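Local coordinates for protein isomaltodextranase (PDB 5AWO) that hydrolyses alpha-1,6-glucosidic linkages in dextran-type polysaccharides, probably removing successive isomaltose units from the non-reducing chain ends, at residues 60-65 with 346-351; 318-323 with 356-361; 412-417 with 456-461. One frame throughout, in Å; residues are numbered along the deposited sequence. Where two conformers were deposited one is given.

Interaction 1: 60-65 with 346-351; sequences KVNIDW and ADTYQQ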
# COMPACT_ATOMS: atom_id res chain seq x y z
N LYS A 60 16.11 7.36 -22.02
CA LYS A 60 16.60 6.18 -22.73
C LYS A 60 17.81 5.55 -22.02
O LYS A 60 17.86 4.34 -21.82
CB LYS A 60 16.96 6.53 -24.18
CG LYS A 60 17.37 5.32 -25.02
CD LYS A 60 17.81 5.75 -26.41
CE LYS A 60 18.15 4.55 -27.28
NZ LYS A 60 19.28 3.74 -26.73
N VAL A 61 18.78 6.38 -21.66
CA VAL A 61 20.01 5.86 -21.07
C VAL A 61 19.70 5.21 -19.71
O VAL A 61 20.20 4.14 -19.38
CB VAL A 61 21.12 6.92 -21.01
CG1 VAL A 61 22.37 6.39 -20.33
CG2 VAL A 61 21.52 7.34 -22.43
N ASN A 62 18.82 5.83 -18.93
CA ASN A 62 18.38 5.17 -17.69
C ASN A 62 17.68 3.85 -17.93
O ASN A 62 17.96 2.86 -17.23
CB ASN A 62 17.46 6.09 -16.87
CG ASN A 62 18.24 7.16 -16.12
OD1 ASN A 62 18.24 8.35 -16.46
ND2 ASN A 62 18.95 6.72 -15.11
N ILE A 63 16.79 3.78 -18.92
CA ILE A 63 16.13 2.54 -19.24
C ILE A 63 17.16 1.44 -19.62
O ILE A 63 17.04 0.30 -19.18
CB ILE A 63 15.10 2.68 -20.38
CG1 ILE A 63 13.89 3.48 -19.88
CG2 ILE A 63 14.68 1.32 -20.94
CD1 ILE A 63 12.94 3.89 -20.97
N ASP A 64 18.12 1.81 -20.46
CA ASP A 64 19.13 0.83 -20.90
C ASP A 64 19.96 0.33 -19.71
O ASP A 64 20.26 -0.86 -19.62
CB ASP A 64 20.02 1.43 -21.99
CG ASP A 64 19.27 1.67 -23.30
OD1 ASP A 64 18.20 1.08 -23.49
OD2 ASP A 64 19.80 2.46 -24.13
N TRP A 65 20.26 1.23 -18.79
CA TRP A 65 20.96 0.88 -17.55
C TRP A 65 20.09 -0.04 -16.70
O TRP A 65 20.57 -1.06 -16.22
CB TRP A 65 21.35 2.15 -16.80
CG TRP A 65 21.68 2.00 -15.34
CD1 TRP A 65 22.75 1.34 -14.79
CD2 TRP A 65 20.93 2.52 -14.25
NE1 TRP A 65 22.71 1.45 -13.42
CE2 TRP A 65 21.61 2.19 -13.07
CE3 TRP A 65 19.76 3.30 -14.17
CZ2 TRP A 65 21.14 2.56 -11.82
CZ3 TRP A 65 19.31 3.68 -12.92
CH2 TRP A 65 19.99 3.30 -11.76
N ALA A 346 15.03 5.82 -7.28
CA ALA A 346 15.15 7.10 -7.98
C ALA A 346 16.59 7.47 -8.31
O ALA A 346 16.79 8.45 -9.03
CB ALA A 346 14.46 8.23 -7.23
N ASP A 347 17.59 6.75 -7.82
CA ASP A 347 18.95 6.98 -8.33
C ASP A 347 18.94 6.85 -9.84
O ASP A 347 18.41 5.87 -10.38
CB ASP A 347 19.92 5.95 -7.76
CG ASP A 347 19.98 6.00 -6.25
OD1 ASP A 347 19.07 5.44 -5.59
OD2 ASP A 347 20.94 6.62 -5.74
N THR A 348 19.57 7.81 -10.51
CA THR A 348 19.84 7.70 -11.93
C THR A 348 21.13 6.92 -12.16
O THR A 348 21.86 6.60 -11.21
CB THR A 348 20.06 9.08 -12.57
OG1 THR A 348 21.26 9.62 -12.02
CG2 THR A 348 18.92 10.05 -12.31
N TYR A 349 21.44 6.63 -13.42
CA TYR A 349 22.67 5.92 -13.79
C TYR A 349 23.89 6.73 -13.35
O TYR A 349 24.94 6.13 -13.04
CB TYR A 349 22.71 5.59 -15.30
CG TYR A 349 22.90 6.75 -16.25
CD1 TYR A 349 24.17 7.15 -16.67
CD2 TYR A 349 21.80 7.43 -16.77
CE1 TYR A 349 24.33 8.22 -17.53
CE2 TYR A 349 21.95 8.47 -17.65
CZ TYR A 349 23.21 8.86 -18.04
OH TYR A 349 23.35 9.93 -18.91
N GLN A 350 23.79 8.05 -13.28
CA GLN A 350 24.92 8.86 -12.79
C GLN A 350 25.05 8.86 -11.28
O GLN A 350 26.16 8.98 -10.77
CB GLN A 350 24.83 10.31 -13.24
CG GLN A 350 24.85 10.51 -14.74
CD GLN A 350 23.48 10.75 -15.29
OE1 GLN A 350 22.47 10.22 -14.78
NE2 GLN A 350 23.40 11.58 -16.33
N GLN A 351 23.94 8.72 -10.58
CA GLN A 351 23.93 8.83 -9.12
C GLN A 351 24.22 7.52 -8.43
O GLN A 351 24.65 7.52 -7.28
CB GLN A 351 22.56 9.31 -8.64
CG GLN A 351 22.25 10.75 -8.97
CD GLN A 351 20.76 11.09 -8.86
OE1 GLN A 351 19.90 10.20 -8.92
NE2 GLN A 351 20.46 12.37 -8.70
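Asn-62 and Tyr-349 bring the two backbones closest, with 5.8 Å between their CA atoms. Residues 60-65 lie on helix 56-68, which follows the first strand of the TIM barrel. Residues 346-351 form a loop just after strand 343-345, the eighth. The contact therefore packs the loop after the last barrel strand on a helix that follows the first, near where the barrel closes. Tyr-349 carries most of it. Its CG sits between the backbone N and the carbonyl carbon (chi1 71°), which turns the ring over towards the helix. One ring face receives Val-61: CG1 of Val-61 stands 3.5 Å from the centroid of the Tyr-349 ring, 18° off the normal, a CH-pi contact. Gln-350 folds back so that its OE1 covers the opposite face. CG of Asn-62 lies at the edge of the Tyr-349 ring. The phenol oxygen is hydrogen-bonded to Glu-58, which also binds NE2 of Gln-350. A second CH-pi contact involves the backbone: CA of Tyr-349 lies 3.8 Å from the centroid of the six-membered ring of Trp-65, almost straight above it. CB of Tyr-349 packs on the same indole, 3.7 Å from CD2 of Trp-65. Within the loop, Thr-348 forms an ST motif. N of Gln-351 donates to OG1 of Thr-348, and N of Thr-348 donates back to OE1 of Gln-351 at 2.9 Å. Beyond the indole face, CH2 of Trp-65 points its edge at O of Asp-347, 3.3 Å away, and this carbonyl also accepts from NE1 of Trp-41.

Interaction 2: 318-323 with 356-361; sequences MRASTF and AWVYTN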
# COMPACT_ATOMS: atom_id res chain seq x y z
N MET A 318 13.32 5.90 -3.13
CA MET A 318 14.63 5.62 -2.53
C MET A 318 15.72 6.33 -3.34
O MET A 318 15.86 6.10 -4.54
CB MET A 318 14.89 4.12 -2.45
CG MET A 318 13.94 3.44 -1.49
SD MET A 318 14.29 1.70 -1.25
CE MET A 318 13.65 1.03 -2.77
N ARG A 319 16.48 7.17 -2.64
CA ARG A 319 17.56 7.95 -3.26
C ARG A 319 18.87 7.54 -2.53
O ARG A 319 19.32 8.17 -1.56
CB ARG A 319 17.28 9.44 -3.17
CG ARG A 319 15.96 9.88 -3.82
CD ARG A 319 15.89 11.40 -4.02
NE ARG A 319 16.90 11.77 -4.99
CZ ARG A 319 17.49 12.95 -5.09
NH1 ARG A 319 17.11 14.02 -4.40
NH2 ARG A 319 18.48 13.06 -5.97
N ALA A 320 19.39 6.39 -2.91
CA ALA A 320 20.46 5.75 -2.10
C ALA A 320 21.66 6.66 -1.90
O ALA A 320 22.24 6.72 -0.81
CB ALA A 320 20.90 4.44 -2.71
N SER A 321 22.06 7.35 -2.95
CA SER A 321 23.26 8.22 -2.94
C SER A 321 23.10 9.45 -2.07
O SER A 321 24.08 10.14 -1.77
CB SER A 321 23.59 8.70 -4.35
OG SER A 321 22.72 9.75 -4.73
N THR A 322 21.88 9.75 -1.65
CA THR A 322 21.65 10.92 -0.80
C THR A 322 21.90 10.68 0.69
O THR A 322 21.85 11.63 1.46
CB THR A 322 20.23 11.50 -0.96
OG1 THR A 322 19.24 10.60 -0.42
CG2 THR A 322 19.93 11.81 -2.42
N PHE A 323 22.08 9.42 1.07
CA PHE A 323 22.35 9.06 2.45
C PHE A 323 23.84 9.15 2.75
O PHE A 323 24.67 9.17 1.84
CB PHE A 323 21.77 7.69 2.78
CG PHE A 323 20.24 7.71 2.83
CD1 PHE A 323 19.48 7.59 1.68
CD2 PHE A 323 19.60 7.92 4.03
CE1 PHE A 323 18.08 7.69 1.75
CE2 PHE A 323 18.22 8.00 4.09
CZ PHE A 323 17.46 7.88 2.96
N ALA A 356 24.24 -0.05 -6.15
CA ALA A 356 23.28 -1.03 -6.68
C ALA A 356 22.93 -2.13 -5.70
O ALA A 356 21.78 -2.60 -5.61
CB ALA A 356 23.81 -1.66 -7.97
N TRP A 357 23.94 -2.56 -4.93
CA TRP A 357 23.74 -3.61 -3.95
C TRP A 357 22.56 -3.40 -2.97
O TRP A 357 21.96 -4.35 -2.49
CB TRP A 357 25.05 -3.84 -3.16
CG TRP A 357 25.44 -2.61 -2.37
CD1 TRP A 357 26.24 -1.57 -2.78
CD2 TRP A 357 25.01 -2.28 -1.06
NE1 TRP A 357 26.31 -0.62 -1.82
CE2 TRP A 357 25.56 -1.02 -0.74
CE3 TRP A 357 24.18 -2.91 -0.12
CZ2 TRP A 357 25.34 -0.40 0.48
CZ3 TRP A 357 23.95 -2.28 1.09
CH2 TRP A 357 24.54 -1.03 1.38
N VAL A 358 22.25 -2.14 -2.66
CA VAL A 358 21.18 -1.78 -1.71
C VAL A 358 19.85 -2.43 -2.13
O VAL A 358 19.04 -2.90 -1.31
CB VAL A 358 20.97 -0.21 -1.67
CG1 VAL A 358 19.75 0.21 -0.83
CG2 VAL A 358 22.24 0.48 -1.15
N TYR A 359 19.67 -2.46 -3.44
CA TYR A 359 18.39 -2.80 -4.05
C TYR A 359 18.31 -4.27 -4.48
O TYR A 359 17.23 -4.76 -4.82
CB TYR A 359 18.20 -1.91 -5.26
CG TYR A 359 18.15 -0.45 -4.93
CD1 TYR A 359 17.27 0.04 -3.95
CD2 TYR A 359 18.98 0.47 -5.56
CE1 TYR A 359 17.18 1.38 -3.65
CE2 TYR A 359 18.90 1.82 -5.26
CZ TYR A 359 18.01 2.27 -4.30
OH TYR A 359 17.92 3.62 -4.02
N THR A 360 19.44 -4.97 -4.47
CA THR A 360 19.55 -6.28 -5.13
C THR A 360 19.94 -7.42 -4.19
O THR A 360 20.47 -8.45 -4.64
CB THR A 360 20.51 -6.20 -6.33
OG1 THR A 360 21.82 -5.83 -5.87
CG2 THR A 360 19.99 -5.19 -7.35
N ASN A 361 19.68 -7.29 -2.89
CA ASN A 361 19.84 -8.41 -1.97
C ASN A 361 18.66 -9.36 -2.17
O ASN A 361 17.51 -9.03 -1.87
CB ASN A 361 19.91 -7.89 -0.53
CG ASN A 361 20.00 -8.98 0.51
OD1 ASN A 361 19.48 -10.08 0.36
ND2 ASN A 361 20.62 -8.66 1.62
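Tyr-359 reaches across to Met-318 and Ala-320, joining two loops at one end of the TIM barrel. Residues 318-323 lead from strand 312-314 towards helix 326-339. Residues 356-361 lead into the final barrel helix, 362-370, which Asn-361 caps at its N-terminus. The Tyr-359 side chain leaves its backbone with CG anti to the carbonyl carbon (chi1 -62°), and this sends the ring towards the other loop. CD1 of Tyr-359 comes within 3.9 Å of CE of Met-318. The next atom, CE1 of Tyr-359, is gripped more fully: CE of Met-318 is 3.7 Å from it, and CB and SD of Met-318 are hardly farther. The sulfur lies in the ring plane, 5.1 Å from the centroid of the Tyr-359 ring, an edge-on Met-aromatic contact. The methionine bends at chi3 (-76°), and the two side chains run past each other in opposite directions. CE2 of Tyr-359 just grazes the methyl of Ala-320. CZ of Tyr-359 is nearer, 3.9 Å from CB of Ala-320. One face is backed by CG1 of the neighbouring Val-358. At the tip, OH of Tyr-359 is 3.4 Å from CB of Met-318 and also 3.4 Å from CB of Ala-320. This buried hydroxyl is satisfied by a hydrogen bond with Asp-347. Met-318 also touches Met-332 of helix 326-339. Arg-319 starts the short 3-10 turn that carries Ala-320: its O accepts from both N and OG1 of Thr-322, the hydroxyl arriving in the carbonyl plane at 2.7 Å.

Interaction 3: 412-417 with 456-461; sequences RSDTET and APHASA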
# COMPACT_ATOMS: atom_id res chain seq x y z
N ARG A 412 16.60 4.61 15.38
CA ARG A 412 16.49 5.98 14.89
C ARG A 412 17.25 7.01 15.74
O ARG A 412 17.24 8.21 15.41
CB ARG A 412 15.01 6.34 14.75
CG ARG A 412 14.25 5.48 13.76
CD ARG A 412 12.76 5.75 13.77
NE ARG A 412 12.48 7.11 13.29
CZ ARG A 412 11.45 7.85 13.66
NH1 ARG A 412 10.50 7.37 14.46
NH2 ARG A 412 11.39 9.09 13.23
N SER A 413 17.93 6.59 16.81
CA SER A 413 18.78 7.52 17.53
C SER A 413 19.89 8.02 16.61
O SER A 413 20.46 7.25 15.81
CB SER A 413 19.42 6.85 18.73
OG SER A 413 20.32 7.75 19.39
N ASP A 414 20.26 9.31 16.73
CA ASP A 414 21.39 9.82 15.99
C ASP A 414 22.74 9.54 16.67
O ASP A 414 23.78 9.65 16.06
CB ASP A 414 21.18 11.31 15.71
CG ASP A 414 19.77 11.60 15.20
OD1 ASP A 414 19.34 10.98 14.20
OD2 ASP A 414 19.05 12.42 15.82
N THR A 415 22.71 9.13 17.93
CA THR A 415 23.97 9.05 18.70
C THR A 415 24.19 7.74 19.46
O THR A 415 25.33 7.24 19.56
CB THR A 415 23.99 10.21 19.67
OG1 THR A 415 23.86 11.42 18.92
CG2 THR A 415 25.31 10.28 20.45
N GLU A 416 23.12 7.15 19.97
CA GLU A 416 23.28 6.02 20.86
C GLU A 416 23.12 4.70 20.14
O GLU A 416 22.33 4.60 19.21
CB GLU A 416 22.23 6.06 21.97
CG GLU A 416 22.23 7.33 22.79
CD GLU A 416 23.57 7.63 23.42
OE1 GLU A 416 24.25 6.71 23.92
OE2 GLU A 416 23.94 8.82 23.45
N THR A 417 23.84 3.70 20.60
CA THR A 417 23.61 2.32 20.22
C THR A 417 22.49 1.77 21.08
O THR A 417 22.47 2.00 22.30
CB THR A 417 24.92 1.52 20.37
OG1 THR A 417 25.86 2.05 19.41
CG2 THR A 417 24.71 0.05 20.12
N ALA A 456 23.74 0.18 15.91
CA ALA A 456 24.37 1.47 15.82
C ALA A 456 23.35 2.53 15.41
O ALA A 456 22.29 2.21 14.85
CB ALA A 456 25.51 1.39 14.81
N PRO A 457 23.64 3.80 15.70
CA PRO A 457 22.75 4.87 15.26
C PRO A 457 22.43 4.78 13.77
O PRO A 457 23.33 4.66 12.94
CB PRO A 457 23.54 6.14 15.58
CG PRO A 457 24.54 5.76 16.59
CD PRO A 457 24.82 4.30 16.45
N HIS A 458 21.14 4.84 13.47
CA HIS A 458 20.58 4.78 12.10
C HIS A 458 20.69 3.39 11.47
O HIS A 458 20.30 3.25 10.30
CB HIS A 458 21.23 5.80 11.16
CG HIS A 458 21.01 7.22 11.57
ND1 HIS A 458 21.42 8.28 10.79
CD2 HIS A 458 20.43 7.77 12.66
CE1 HIS A 458 21.10 9.41 11.37
NE2 HIS A 458 20.49 9.13 12.50
N ALA A 459 21.17 2.37 12.19
CA ALA A 459 21.30 1.03 11.62
C ALA A 459 20.03 0.22 11.87
O ALA A 459 19.21 0.58 12.72
CB ALA A 459 22.47 0.32 12.25
N SER A 460 19.95 -0.91 11.17
CA SER A 460 18.80 -1.77 11.27
C SER A 460 19.21 -3.22 10.99
O SER A 460 20.35 -3.47 10.57
CB SER A 460 17.71 -1.32 10.31
OG SER A 460 18.18 -1.31 8.98
N ALA A 461 18.28 -4.13 11.23
CA ALA A 461 18.46 -5.53 10.92
C ALA A 461 17.13 -6.09 10.45
O ALA A 461 16.08 -5.64 10.91
CB ALA A 461 18.94 -6.28 12.13
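Asp-414 and His-458 both place CG anti to the carbonyl carbon and beside the backbone N (chi1 -63° for His-458), and the two polar ends meet as a result. The positive phi of His-458 (71°) suits its place as third residue of a type II beta turn, Ala-456 to Ala-459. This turn precedes strand 460-466 in the C-terminal beta sandwich of the glycosidase. Residues 412-417 form the loop beside it, between strands 405-410 and 418-423. NE2 of His-458 donates to OD1 of Asp-414 at 2.8 Å, in a nearly straight bond that uses the anti lone pair. The oxygen lies in the imidazole plane, while the carboxylate stands almost perpendicular to it. The bond belongs to one of two modelled positions of Asp-414, so its permanence is doubtful. ND1 of His-458 is bound to Glu-328 of barrel helix 326-339, and the ring stacks on Trp-275. Two carboxylates near one imidazole would probably favour its charged form. With an alanine at His-458, Asp-414 and Glu-328 would probably lose their shared partner, and a gap would open beside Trp-275. Pro-457 fills the curve of the loop: its CB is 3.3 Å from O of Ser-413, and its CG is 3.4 Å from O of Thr-415. The curve is held by Ser-413, an ST turn and ST motif together. OG of Ser-413 accepts from N of Thr-415 at 3.1 Å and from N of Glu-416 at 2.9 Å. N of His-458 makes a weak, bent bond to O of the same serine, at 3.4 Å.

Interactions 1 and 2 adjoin, with centres 13 Å apart, and their segments cross along the chain. Asp-347 joins them: its OD1 lies 2.7 Å from OH of Tyr-359 and 2.9 Å from N of Ala-320, both probable hydrogen bonds. The loop after the last barrel strand thus serves both contacts. Interaction 3 belongs to the C-terminal beta sandwich. Its centre is 18 Å from that of interaction 2, with nearest atoms about 7 Å apart. Helix 326-339 touches both, at Met-332 and Glu-328. Interactions 1 and 3 are 31 Å apart between centres. All three lie away from the likely catalytic pair, Asp-201 and Asp-262.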